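Local coordinates for protein translation initiation factor eIF2B subunit epsilon (Schizosaccharomyces pombe, PDB 5B04) that acts as a component of the eIF2B complex, which catalyses exchange of GDP for GTP on the gamma subunit of the initiation factor eIF2, at residues Y314-V319 and I333-K338; I326-T331 and A342-N347; I350-T355 and L367-V372; C377-A382 and C394-G399; I401-V406 and R419-E424. One frame throughout, in Å; residues are numbered along the deposited sequence.

Interaction 1 (Y314-V319 and I333-K338); sequences YKEEDV and IGAYTK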
# COMPACT_ATOMS: atom_id res chain seq x y z
N TYR I 314 -31.96 21.56 18.77
CA TYR I 314 -31.55 21.42 20.17
C TYR I 314 -32.68 20.86 21.03
O TYR I 314 -33.72 21.50 21.20
CB TYR I 314 -31.09 22.77 20.72
CG TYR I 314 -29.91 23.37 19.99
CD1 TYR I 314 -30.09 24.09 18.81
CD2 TYR I 314 -28.62 23.24 20.48
CE1 TYR I 314 -29.02 24.64 18.13
CE2 TYR I 314 -27.54 23.79 19.81
CZ TYR I 314 -27.75 24.49 18.64
OH TYR I 314 -26.68 25.04 17.98
N LYS I 315 -32.46 19.67 21.57
CA LYS I 315 -33.46 19.02 22.42
C LYS I 315 -32.91 18.70 23.80
O LYS I 315 -31.79 18.20 23.94
CB LYS I 315 -33.96 17.73 21.76
CG LYS I 315 -34.90 17.94 20.58
CD LYS I 315 -35.20 16.61 19.90
CE LYS I 315 -35.72 15.58 20.90
NZ LYS I 315 -35.96 14.26 20.26
N GLU I 316 -33.70 18.99 24.83
CA GLU I 316 -33.38 18.55 26.18
C GLU I 316 -33.90 17.14 26.38
O GLU I 316 -34.67 16.63 25.56
CB GLU I 316 -33.97 19.50 27.22
CG GLU I 316 -33.04 20.61 27.67
CD GLU I 316 -33.57 21.36 28.88
OE1 GLU I 316 -34.64 21.99 28.76
OE2 GLU I 316 -32.93 21.31 29.94
N GLU I 317 -33.49 16.50 27.47
CA GLU I 317 -34.00 15.18 27.80
C GLU I 317 -35.46 15.28 28.22
O GLU I 317 -35.96 16.37 28.51
CB GLU I 317 -33.16 14.53 28.91
CG GLU I 317 -31.73 14.23 28.49
CD GLU I 317 -30.89 13.68 29.63
OE1 GLU I 317 -31.46 13.42 30.72
OE2 GLU I 317 -29.67 13.50 29.44
N ASP I 318 -36.15 14.14 28.23
CA ASP I 318 -37.56 14.05 28.61
C ASP I 318 -38.48 14.89 27.72
O ASP I 318 -39.50 15.39 28.17
CB ASP I 318 -37.74 14.48 30.07
CG ASP I 318 -37.03 13.56 31.04
OD1 ASP I 318 -37.54 12.45 31.31
OD2 ASP I 318 -35.95 13.95 31.54
N VAL I 319 -38.11 15.03 26.45
CA VAL I 319 -38.99 15.66 25.47
C VAL I 319 -39.82 14.59 24.78
O VAL I 319 -39.28 13.62 24.24
CB VAL I 319 -38.21 16.47 24.42
CG1 VAL I 319 -39.11 16.83 23.25
CG2 VAL I 319 -37.62 17.72 25.04
N ILE I 333 -36.11 22.83 21.66
CA ILE I 333 -37.20 22.34 22.50
C ILE I 333 -36.74 22.09 23.93
O ILE I 333 -35.83 21.30 24.18
CB ILE I 333 -37.80 21.04 21.94
CG1 ILE I 333 -38.23 21.23 20.48
CG2 ILE I 333 -38.97 20.58 22.79
CD1 ILE I 333 -38.78 19.97 19.84
N GLY I 334 -37.38 22.77 24.88
CA GLY I 334 -37.08 22.59 26.29
C GLY I 334 -37.60 21.27 26.81
O GLY I 334 -38.44 20.62 26.17
N ALA I 335 -37.12 20.86 27.98
CA ALA I 335 -37.49 19.58 28.57
C ALA I 335 -38.98 19.52 28.92
O ALA I 335 -39.63 20.55 29.07
CB ALA I 335 -36.64 19.29 29.80
N TYR I 336 -39.49 18.29 29.04
CA TYR I 336 -40.87 18.03 29.45
C TYR I 336 -41.90 18.62 28.49
O TYR I 336 -43.06 18.84 28.85
CB TYR I 336 -41.12 18.56 30.86
CG TYR I 336 -40.08 18.10 31.86
CD1 TYR I 336 -40.04 16.79 32.30
CD2 TYR I 336 -39.13 18.99 32.36
CE1 TYR I 336 -39.09 16.36 33.21
CE2 TYR I 336 -38.18 18.57 33.27
CZ TYR I 336 -38.16 17.26 33.69
OH TYR I 336 -37.22 16.84 34.60
N THR I 337 -41.48 18.88 27.25
CA THR I 337 -42.37 19.41 26.23
C THR I 337 -42.97 18.28 25.40
O THR I 337 -42.26 17.36 25.00
CB THR I 337 -41.65 20.41 25.31
OG1 THR I 337 -41.13 21.50 26.08
CG2 THR I 337 -42.61 20.96 24.25
N LYS I 338 -44.27 18.36 25.14
CA LYS I 338 -44.95 17.36 24.33
C LYS I 338 -45.42 17.98 23.02
O LYS I 338 -45.94 19.09 23.00
CB LYS I 338 -46.15 16.78 25.09
CG LYS I 338 -45.80 16.26 26.47
CD LYS I 338 -47.04 15.92 27.27
CE LYS I 338 -46.80 16.07 28.76
NZ LYS I 338 -45.34 16.12 29.08

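Interaction 2 (I326-T331 and A342-N347); sequences IIKART and ASVVAN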
# COMPACT_ATOMS: atom_id res chain seq x y z
N ILE I 326 -43.07 16.07 12.91
CA ILE I 326 -41.82 16.43 12.26
C ILE I 326 -41.36 17.82 12.70
O ILE I 326 -42.10 18.80 12.63
CB ILE I 326 -41.94 16.36 10.71
CG1 ILE I 326 -43.00 17.33 10.18
CG2 ILE I 326 -42.28 14.95 10.27
CD1 ILE I 326 -43.10 17.34 8.66
N ILE I 327 -40.13 17.88 13.20
CA ILE I 327 -39.55 19.15 13.61
C ILE I 327 -38.36 19.50 12.71
O ILE I 327 -37.37 18.78 12.65
CB ILE I 327 -39.12 19.13 15.10
CG1 ILE I 327 -38.23 17.92 15.40
CG2 ILE I 327 -40.34 19.09 16.00
CD1 ILE I 327 -37.55 17.99 16.75
N LYS I 328 -38.49 20.62 12.00
CA LYS I 328 -37.50 20.98 10.99
C LYS I 328 -36.31 21.72 11.60
O LYS I 328 -36.11 21.71 12.81
CB LYS I 328 -38.16 21.82 9.90
CG LYS I 328 -39.34 21.12 9.24
CD LYS I 328 -39.80 21.81 7.96
CE LYS I 328 -40.90 21.02 7.28
NZ LYS I 328 -41.27 21.59 5.95
N ALA I 329 -35.53 22.37 10.74
CA ALA I 329 -34.24 22.93 11.14
C ALA I 329 -34.36 24.15 12.06
O ALA I 329 -35.40 24.82 12.09
CB ALA I 329 -33.43 23.30 9.91
N ARG I 330 -33.29 24.41 12.80
CA ARG I 330 -33.18 25.56 13.70
C ARG I 330 -34.31 25.59 14.73
O ARG I 330 -34.90 26.64 14.98
CB ARG I 330 -33.16 26.86 12.89
CG ARG I 330 -32.00 26.94 11.90
CD ARG I 330 -31.13 28.17 12.14
NE ARG I 330 -31.55 29.31 11.33
CZ ARG I 330 -30.83 30.42 11.18
NH1 ARG I 330 -29.66 30.55 11.79
NH2 ARG I 330 -31.29 31.40 10.41
N THR I 331 -34.58 24.44 15.33
CA THR I 331 -35.64 24.33 16.33
C THR I 331 -35.07 23.91 17.69
O THR I 331 -34.31 22.95 17.80
CB THR I 331 -36.71 23.31 15.89
OG1 THR I 331 -37.49 23.87 14.83
CG2 THR I 331 -37.63 22.96 17.05
N ALA I 342 -48.82 14.67 13.76
CA ALA I 342 -48.84 15.42 12.50
C ALA I 342 -48.56 16.91 12.70
O ALA I 342 -49.02 17.74 11.91
CB ALA I 342 -50.18 15.23 11.80
N SER I 343 -47.80 17.25 13.74
CA SER I 343 -47.46 18.64 14.01
C SER I 343 -46.10 18.99 13.42
O SER I 343 -45.16 18.20 13.48
CB SER I 343 -47.46 18.90 15.52
OG SER I 343 -48.75 18.66 16.07
N VAL I 344 -46.01 20.19 12.84
CA VAL I 344 -44.78 20.63 12.20
C VAL I 344 -44.20 21.86 12.89
O VAL I 344 -44.79 22.94 12.86
CB VAL I 344 -45.00 20.96 10.72
CG1 VAL I 344 -43.69 21.33 10.05
CG2 VAL I 344 -45.65 19.78 10.01
N VAL I 345 -43.04 21.69 13.52
CA VAL I 345 -42.36 22.79 14.20
C VAL I 345 -41.06 23.14 13.49
O VAL I 345 -40.16 22.32 13.39
CB VAL I 345 -42.07 22.44 15.67
CG1 VAL I 345 -41.58 23.66 16.41
CG2 VAL I 345 -43.31 21.88 16.34
N ALA I 346 -40.97 24.37 12.99
CA ALA I 346 -39.82 24.78 12.19
C ALA I 346 -39.31 26.17 12.56
O ALA I 346 -40.07 27.13 12.57
CB ALA I 346 -40.17 24.73 10.71
N ASN I 347 -38.02 26.26 12.86
CA ASN I 347 -37.34 27.53 13.13
C ASN I 347 -37.89 28.24 14.37
O ASN I 347 -37.79 29.46 14.49
CB ASN I 347 -37.43 28.45 11.91
CG ASN I 347 -36.45 29.61 11.96
OD1 ASN I 347 -35.39 29.51 12.59
ND2 ASN I 347 -36.79 30.71 11.31

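Interaction 3 (I350-T355 and L367-V372); sequences IGRNCT and LWEDVV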
# COMPACT_ATOMS: atom_id res chain seq x y z
N ILE I 350 -38.73 26.72 21.83
CA ILE I 350 -39.76 26.31 22.78
C ILE I 350 -39.19 26.11 24.18
O ILE I 350 -38.22 25.37 24.36
CB ILE I 350 -40.44 25.01 22.32
CG1 ILE I 350 -41.07 25.20 20.93
CG2 ILE I 350 -41.49 24.56 23.33
CD1 ILE I 350 -41.62 23.93 20.33
N GLY I 351 -39.80 26.76 25.16
CA GLY I 351 -39.34 26.67 26.53
C GLY I 351 -39.66 25.35 27.20
O GLY I 351 -40.18 24.43 26.56
N ARG I 352 -39.35 25.25 28.49
CA ARG I 352 -39.60 24.04 29.26
C ARG I 352 -41.08 23.77 29.46
O ARG I 352 -41.88 24.71 29.56
CB ARG I 352 -38.91 24.14 30.63
CG ARG I 352 -37.40 24.04 30.60
CD ARG I 352 -36.93 22.68 31.10
NE ARG I 352 -35.50 22.65 31.36
CZ ARG I 352 -34.95 22.87 32.55
NH1 ARG I 352 -35.72 23.15 33.60
NH2 ARG I 352 -33.63 22.82 32.70
N ASN I 353 -41.44 22.49 29.50
CA ASN I 353 -42.78 22.05 29.89
C ASN I 353 -43.91 22.66 29.07
O ASN I 353 -44.84 23.25 29.62
CB ASN I 353 -43.01 22.34 31.37
CG ASN I 353 -44.06 21.44 31.99
OD1 ASN I 353 -44.90 20.87 31.29
ND2 ASN I 353 -44.03 21.31 33.31
N CYS I 354 -43.84 22.52 27.75
CA CYS I 354 -44.90 23.03 26.88
C CYS I 354 -45.73 21.89 26.30
O CYS I 354 -45.32 20.73 26.32
CB CYS I 354 -44.31 23.87 25.74
SG CYS I 354 -43.55 25.41 26.28
N THR I 355 -46.92 22.22 25.80
CA THR I 355 -47.80 21.23 25.21
C THR I 355 -48.36 21.71 23.88
O THR I 355 -49.09 22.70 23.82
CB THR I 355 -48.97 20.87 26.15
OG1 THR I 355 -48.47 20.14 27.28
CG2 THR I 355 -50.01 20.03 25.43
N LEU I 367 -41.63 30.32 21.94
CA LEU I 367 -42.43 29.80 23.04
C LEU I 367 -41.62 29.73 24.32
O LEU I 367 -40.59 29.05 24.37
CB LEU I 367 -42.99 28.42 22.70
CG LEU I 367 -44.38 28.32 22.08
CD1 LEU I 367 -44.48 29.11 20.78
CD2 LEU I 367 -44.72 26.85 21.84
N TRP I 368 -42.07 30.43 25.34
CA TRP I 368 -41.41 30.38 26.64
C TRP I 368 -42.04 29.26 27.46
O TRP I 368 -42.73 28.41 26.90
CB TRP I 368 -41.49 31.74 27.34
CG TRP I 368 -40.82 32.85 26.55
CD1 TRP I 368 -40.11 32.71 25.39
CD2 TRP I 368 -40.80 34.25 26.87
NE1 TRP I 368 -39.65 33.94 24.96
CE2 TRP I 368 -40.06 34.89 25.85
CE3 TRP I 368 -41.33 35.02 27.91
CZ2 TRP I 368 -39.84 36.27 25.85
CZ3 TRP I 368 -41.11 36.38 27.90
CH2 TRP I 368 -40.37 37.00 26.88
N GLU I 369 -41.81 29.24 28.77
CA GLU I 369 -42.21 28.09 29.58
C GLU I 369 -43.73 27.93 29.73
O GLU I 369 -44.48 28.90 29.72
CB GLU I 369 -41.57 28.16 30.96
CG GLU I 369 -40.07 27.93 30.96
CD GLU I 369 -39.59 27.30 32.25
OE1 GLU I 369 -40.43 26.80 33.03
OE2 GLU I 369 -38.36 27.29 32.49
N ASP I 370 -44.16 26.68 29.86
CA ASP I 370 -45.54 26.32 30.19
C ASP I 370 -46.59 26.83 29.20
O ASP I 370 -47.76 27.01 29.57
CB ASP I 370 -45.89 26.82 31.60
CG ASP I 370 -45.04 26.16 32.67
OD1 ASP I 370 -43.94 26.66 32.95
OD2 ASP I 370 -45.49 25.13 33.22
N VAL I 371 -46.19 27.06 27.95
CA VAL I 371 -47.15 27.45 26.92
C VAL I 371 -47.90 26.22 26.40
O VAL I 371 -47.29 25.24 26.00
CB VAL I 371 -46.46 28.16 25.74
CG1 VAL I 371 -47.47 28.51 24.66
CG2 VAL I 371 -45.74 29.40 26.22
N VAL I 372 -49.23 26.29 26.42
CA VAL I 372 -50.05 25.20 25.92
C VAL I 372 -50.80 25.61 24.65
O VAL I 372 -51.50 26.62 24.63
CB VAL I 372 -51.07 24.74 26.98
CG1 VAL I 372 -52.11 23.82 26.36
CG2 VAL I 372 -50.36 24.04 28.13

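Interaction 4 (C377-A382 and C394-G399); sequences CRIGKA and CSIEDG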
# COMPACT_ATOMS: atom_id res chain seq x y z
N CYS I 377 -53.49 24.41 14.96
CA CYS I 377 -53.11 25.82 15.08
C CYS I 377 -51.98 26.21 14.12
O CYS I 377 -51.03 25.45 13.91
CB CYS I 377 -52.70 26.14 16.51
SG CYS I 377 -54.07 26.17 17.69
N ARG I 378 -52.10 27.40 13.54
CA ARG I 378 -51.05 27.97 12.70
C ARG I 378 -50.40 29.15 13.42
O ARG I 378 -51.02 30.20 13.58
CB ARG I 378 -51.61 28.41 11.35
CG ARG I 378 -52.48 27.38 10.65
CD ARG I 378 -51.66 26.20 10.14
NE ARG I 378 -52.51 25.21 9.48
CZ ARG I 378 -52.98 24.12 10.08
NH1 ARG I 378 -52.69 23.88 11.35
NH2 ARG I 378 -53.74 23.27 9.40
N ILE I 379 -49.16 28.97 13.86
CA ILE I 379 -48.47 30.01 14.62
C ILE I 379 -47.14 30.36 13.96
O ILE I 379 -46.35 29.48 13.61
CB ILE I 379 -48.22 29.56 16.07
CG1 ILE I 379 -49.55 29.14 16.71
CG2 ILE I 379 -47.55 30.66 16.87
CD1 ILE I 379 -49.41 28.62 18.12
N GLY I 380 -46.89 31.66 13.78
CA GLY I 380 -45.69 32.10 13.10
C GLY I 380 -45.18 33.48 13.48
O GLY I 380 -45.95 34.44 13.52
N LYS I 381 -43.88 33.56 13.75
CA LYS I 381 -43.21 34.82 14.10
C LYS I 381 -43.92 35.56 15.23
O LYS I 381 -44.27 36.73 15.09
CB LYS I 381 -43.10 35.73 12.87
CG LYS I 381 -41.75 35.67 12.18
CD LYS I 381 -40.62 35.98 13.15
CE LYS I 381 -39.26 35.98 12.47
NZ LYS I 381 -39.14 37.08 11.47
N ALA I 382 -44.11 34.86 16.34
CA ALA I 382 -44.79 35.44 17.49
C ALA I 382 -44.14 35.00 18.79
O ALA I 382 -43.57 33.91 18.87
CB ALA I 382 -46.26 35.07 17.48
N CYS I 394 -56.59 27.99 16.14
CA CYS I 394 -56.21 29.39 16.25
C CYS I 394 -55.12 29.78 15.26
O CYS I 394 -54.32 28.94 14.84
CB CYS I 394 -55.75 29.71 17.67
SG CYS I 394 -57.05 29.64 18.92
N SER I 395 -55.09 31.06 14.89
CA SER I 395 -54.07 31.58 13.99
C SER I 395 -53.36 32.78 14.62
O SER I 395 -53.97 33.82 14.86
CB SER I 395 -54.69 31.98 12.65
OG SER I 395 -53.72 32.56 11.80
N ILE I 396 -52.08 32.61 14.89
CA ILE I 396 -51.26 33.69 15.44
C ILE I 396 -50.23 34.11 14.40
O ILE I 396 -49.42 33.31 13.96
CB ILE I 396 -50.57 33.27 16.74
CG1 ILE I 396 -51.58 32.65 17.70
CG2 ILE I 396 -49.87 34.45 17.38
CD1 ILE I 396 -51.01 32.30 19.05
N GLU I 397 -50.26 35.39 14.03
CA GLU I 397 -49.53 35.85 12.86
C GLU I 397 -48.31 36.71 13.21
O GLU I 397 -48.03 36.94 14.39
CB GLU I 397 -50.48 36.61 11.93
CG GLU I 397 -51.74 35.81 11.61
CD GLU I 397 -52.69 36.54 10.68
OE1 GLU I 397 -52.52 37.76 10.49
OE2 GLU I 397 -53.62 35.89 10.15
N ASP I 398 -47.60 37.17 12.19
CA ASP I 398 -46.30 37.81 12.37
C ASP I 398 -46.36 39.10 13.20
O ASP I 398 -47.19 39.97 12.95
CB ASP I 398 -45.67 38.11 11.01
CG ASP I 398 -45.52 36.87 10.15
OD1 ASP I 398 -45.55 35.75 10.71
OD2 ASP I 398 -45.36 37.02 8.92
N GLY I 399 -45.46 39.20 14.17
CA GLY I 399 -45.36 40.39 15.00
C GLY I 399 -46.13 40.28 16.30
O GLY I 399 -45.95 41.10 17.21

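Interaction 5 (I401-V406 and R419-E424); sequences IVAAGV and RLTTFE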
# COMPACT_ATOMS: atom_id res chain seq x y z
N ILE I 401 -47.39 39.57 19.89
CA ILE I 401 -46.75 39.41 21.19
C ILE I 401 -47.79 39.10 22.25
O ILE I 401 -48.56 39.97 22.67
CB ILE I 401 -45.97 40.67 21.60
CG1 ILE I 401 -44.91 41.01 20.54
CG2 ILE I 401 -45.32 40.47 22.96
CD1 ILE I 401 -44.16 42.28 20.83
N VAL I 402 -47.82 37.84 22.68
CA VAL I 402 -48.79 37.39 23.67
C VAL I 402 -48.14 37.31 25.05
O VAL I 402 -47.45 36.34 25.36
CB VAL I 402 -49.37 36.02 23.29
CG1 VAL I 402 -50.45 35.61 24.27
CG2 VAL I 402 -49.93 36.07 21.87
N ALA I 403 -48.37 38.33 25.87
CA ALA I 403 -47.77 38.41 27.20
C ALA I 403 -48.19 37.24 28.09
O ALA I 403 -49.12 36.51 27.76
CB ALA I 403 -48.13 39.73 27.86
N ALA I 404 -47.50 37.09 29.21
CA ALA I 404 -47.71 35.95 30.10
C ALA I 404 -49.13 35.87 30.64
O ALA I 404 -49.76 36.89 30.90
CB ALA I 404 -46.72 36.00 31.25
N GLY I 405 -49.63 34.65 30.78
CA GLY I 405 -50.93 34.42 31.38
C GLY I 405 -52.10 34.48 30.42
O GLY I 405 -53.15 33.90 30.68
N VAL I 406 -51.92 35.18 29.31
CA VAL I 406 -52.99 35.38 28.33
C VAL I 406 -53.53 34.06 27.79
O VAL I 406 -52.76 33.18 27.38
CB VAL I 406 -52.51 36.25 27.15
CG1 VAL I 406 -53.59 36.32 26.07
CG2 VAL I 406 -52.14 37.64 27.62
N ARG I 419 -50.53 43.28 20.22
CA ARG I 419 -49.85 42.98 21.45
C ARG I 419 -50.92 42.69 22.43
O ARG I 419 -51.78 43.51 22.63
CB ARG I 419 -49.11 44.20 21.92
CG ARG I 419 -47.61 44.14 21.76
CD ARG I 419 -47.15 45.07 20.66
NE ARG I 419 -45.93 45.76 21.05
CZ ARG I 419 -45.05 46.23 20.18
NH1 ARG I 419 -45.24 46.06 18.88
NH2 ARG I 419 -43.97 46.85 20.61
N LEU I 420 -50.87 41.55 23.08
CA LEU I 420 -51.88 41.21 24.04
C LEU I 420 -51.19 41.10 25.35
O LEU I 420 -50.03 40.77 25.41
CB LEU I 420 -52.50 39.87 23.72
CG LEU I 420 -53.02 39.67 22.32
CD1 LEU I 420 -54.01 38.54 22.32
CD2 LEU I 420 -53.67 40.94 21.83
N THR I 421 -51.92 41.43 26.39
CA THR I 421 -51.44 41.39 27.77
C THR I 421 -52.48 40.86 28.76
O THR I 421 -53.55 40.42 28.37
CB THR I 421 -50.98 42.79 28.24
OG1 THR I 421 -50.58 42.73 29.61
CG2 THR I 421 -52.10 43.80 28.09
N THR I 422 -52.14 40.86 30.03
CA THR I 422 -53.09 40.47 31.06
C THR I 422 -53.14 41.57 32.11
O THR I 422 -53.61 41.36 33.23
CB THR I 422 -52.72 39.13 31.72
OG1 THR I 422 -53.70 38.79 32.71
CG2 THR I 422 -51.35 39.24 32.39
N PHE I 423 -52.66 42.75 31.73
CA PHE I 423 -52.42 43.81 32.70
C PHE I 423 -53.27 45.06 32.50
O PHE I 423 -54.32 45.03 31.86
CB PHE I 423 -50.94 44.20 32.68
CG PHE I 423 -50.17 43.68 33.85
CD1 PHE I 423 -50.07 42.32 34.09
CD2 PHE I 423 -49.55 44.56 34.73
CE1 PHE I 423 -49.37 41.84 35.17
CE2 PHE I 423 -48.84 44.08 35.81
CZ PHE I 423 -48.75 42.72 36.04
N GLU I 424 -52.78 46.17 33.05
CA GLU I 424 -53.58 47.37 33.26
C GLU I 424 -53.48 48.42 32.16
O GLU I 424 -53.97 49.53 32.33
CB GLU I 424 -53.16 48.02 34.58
CG GLU I 424 -54.20 48.02 35.71
CD GLU I 424 -55.61 48.40 35.27
OE1 GLU I 424 -55.76 49.27 34.38
OE2 GLU I 424 -56.56 47.84 35.84

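Interaction 1 (Y314-V319 and I333-K338)
The ring of Tyr336 and the carboxylate of Asp318 lie side by side and point the same way, their planes 12° apart. Asp318 CB meets the ring obliquely, 3.9 Å from Tyr336 CE1. A second carboxylate, that of Glu316, is used as an acceptor. Ala335 N donates to Glu316 OE1 at 2.8 Å, coming from above the carboxylate plane and 44° out of it. The same oxygen forms a salt bridge with Arg352 NE, and Glu316 OE2 is hydrogen-bonded to Thr305 N. Partners on both oxygens fix the rotation of this buried group. Next to it the backbones join. Ile333 N donates to Tyr314 O at 2.8 Å, and Glu316 N returns a bond to Ile333 O at 3.2 Å. Further on, Tyr336 N makes a weak bond to Asp318 O. The apolar part is small. Val319 and Ile333 cross at about a right angle, with Val319 CG1 3.8 Å from Ile333 CG2. Val319 CG1 is anti to its backbone N (chi1 167°), and this methyl also lies near Thr337 O. Within 333-338 Thr337 OG1 donates to Gly334 O at 2.8 Å and braces the bend. A short parallel pairing that runs into two stacked turns is the form of stacked corners in successive coils of a left-handed beta-helix, here the LbH domain.

Interaction 2 (I326-T331 and A342-N347)
Ile326 lies alongside Val344, its CG1 3.6 Å from Val344 CG2, both side chains pointing the same way. Ile326 CG1 sits between the backbone N and the carbonyl carbon (chi1 61°), which sets it against Val344 CG2. Lys328 covers the other methyl: its extended chain passes Ala346 CB and reaches Val344 CG1 with CE at 3.9 Å. On the opposite face of the sheet Ile327 and Val345 also run side by side, with Ile327 CG2 3.8 Å from Val345 CB. Thr331 comes to the same valine at about a right angle, CG2 toward Val345 CG1. An alanine in place of Val344 would probably leave Ile326 CG1 and Lys328 CE without their methyl partners and set both chains freer to turn. Three backbone bonds fix the parallel register. Ile326 N donates to Ser343 O at 3.0 Å, Val345 N to Ile326 O at 3.2 Å, and Lys328 N to Val345 O at 2.8 Å. Past the strands the bonding weakens: Asn347 N has weak bonds to Ala329 O and to Thr331 OG1. Buried Ser343 OG bonds to Gly357 O, one coil further on. The contact therefore rests on backbone bonds and branched aliphatic chains. Its polar chain ends contribute little, and no ion pair joins the two segments.

Interaction 3 (I350-T355 and L367-V372)
Backbone bonds carry most of the contact between Arg352 and Asp370 and between Thr355 and Val371. Asp370 N donates to Arg352 O at 3.0 Å and nearly straight, with an angle of 168° at the hydrogen. Thr355 N donates to Val371 O, also at 3.0 Å. CA-H...O contacts add to these, among them Asp370 CA to Asn353 O at 3.2 Å. Sulfur takes part too. Cys354 SG, anti to its own carbonyl carbon (chi1 -67°), faces the neighbouring turn and accepts a weak bond from Val371 N at 3.5 Å. The same atom packs on Val371 CB at 4.0 Å. In a further apolar pair Ile350 CG1 lies 4.1 Å from Leu367 CD2. Thr355 CB comes near Val372 CG2. Charge plays a looser part. The Glu369 carboxylate lies beside the aliphatic start of Arg352, CD to CB 3.6 Å, but Glu369 OE2 and Arg352 NH1 stay 5.0 Å apart. Arg352 NE instead makes its salt bridge with Glu316. Trp368 points away from this contact, and its NE1 bonds to Tyr280 OH. Ile350 O bonds to Asn47 ND2, in the nucleotidyl transferase part of the chain. Residues Trp368 to Val371 form a type II beta turn, which lies against Gly351 to Cys354 of the coil before. Corners stacked in this way are typical of a left-handed beta-helix.

Interaction 4 (C377-A382 and C394-G399)
Cys377 to Ala382 and Cys394 to Gly399 are matching parts of two successive coils in the left-handed beta-helix, paired as short parallel strands. The backbone bonds alternate between them. Arg378 N donates to Cys394 O, Ile396 N to Arg378 O at 2.9 Å, and Gly380 N to Ile396 O at 3.0 Å. One bond uses sulfur. The chi1 of -71° swings Cys377 SG away from its own carbonyl carbon and toward Cys394 N, from which it accepts at 3.5 Å. It also touches Cys394 CB at 3.9 Å. A serine at Cys377, with its smaller oxygen, would probably sit too far from Cys394 N and weaken both the bond and the packing on Cys394 CB. The apolar contacts lie on the buried face. Ile379 and Ile396 run side by side, with Ile379 CG2 4.0 Å from Ile396 CB and their CD1 atoms also close. Ala382 CB closes over Ile396 CG2 at 3.7 Å. Ile396 also packs on Ile414 of the next coil. The charged side chains contribute less. Arg378 leads away from 394-399 and its NH1 bonds to Asn359 O, in the coil before. Lys381 CB lies near Asp398 OD1, but the lysine NZ stands 6.6 Å from Asp398 OD1. Beyond them the segments meet once more, where Gly399 N donates to Lys381 O at 2.9 Å with an angle of 156° at the hydrogen.

Interaction 5 (I401-V406 and R419-E424)
Ile401 and Arg419 lie side by side and point the same way. Ile401 CD1 sits over one face of the Arg419 guanidinium, 3.9 Å above its plane and offset toward the rim. Nearer the backbone Ile401 CB meets Arg419 CG at 3.8 Å. The arginine chain bends at chi2 and chi3, and these bends turn a face of the guanidinium toward Ile401 CD1. Two backbone bonds run beside this pair. Leu420 N donates to Ile401 O at 2.8 Å and nearly straight (171° at the hydrogen). Ala403 N donates to Leu420 O at 3.0 Å. On the other face of the sheet Val406 CG1 approaches Leu420 CD1 at 4.4 Å. Val406 CG2 comes against Thr421 O, and Ala403 CB packs on Thr421 CA at 3.7 Å. Turns follow both strands. Ala403 to Val406 form a type II beta turn, which carries Val406 back toward 419-424. Thr421 OG1 accepts from Phe423 N at 3.0 Å in an ST turn. Further out, Val402 bonds through its backbone to Ile383 and Ala385 of the coil before. Leu277 of helix 277-288 touches both Ile401 and Arg419, while Leu34 lies on the isoleucine and Pro33 on the arginine. Strand 419-420 is the outermost of its sheet within this chain. The pair is thus the last parallel pairing of this face at the C-terminal end of the left-handed beta-helix.

All five contacts join successive coils of one left-handed beta-helix. Interactions 1, 3 and 5 share the sheet of strands 313-315 to 419-420, and interaction 3 turns the corner into the sheet of strands 320-321 to 407-408. Interactions 2 and 4 belong to the sheet of strands 326-327 to 413-414. Interaction 5 is buried, the others partly buried; helix 277-288 reaches interactions 1, 2, 3 and 5. Turns dominate 1 and 3, strand pairing and aliphatic rows 2 and 4. A cysteine sulfur accepts a bond in both 3 and 4, while 5 sets an aliphatic chain over a guanidinium. Ala335 O and Asn353 N, 2.7 Å apart, probably bond interactions 1 and 3. Val345 CG1 of interaction 2 packs on Ile350 CD1 of interaction 3.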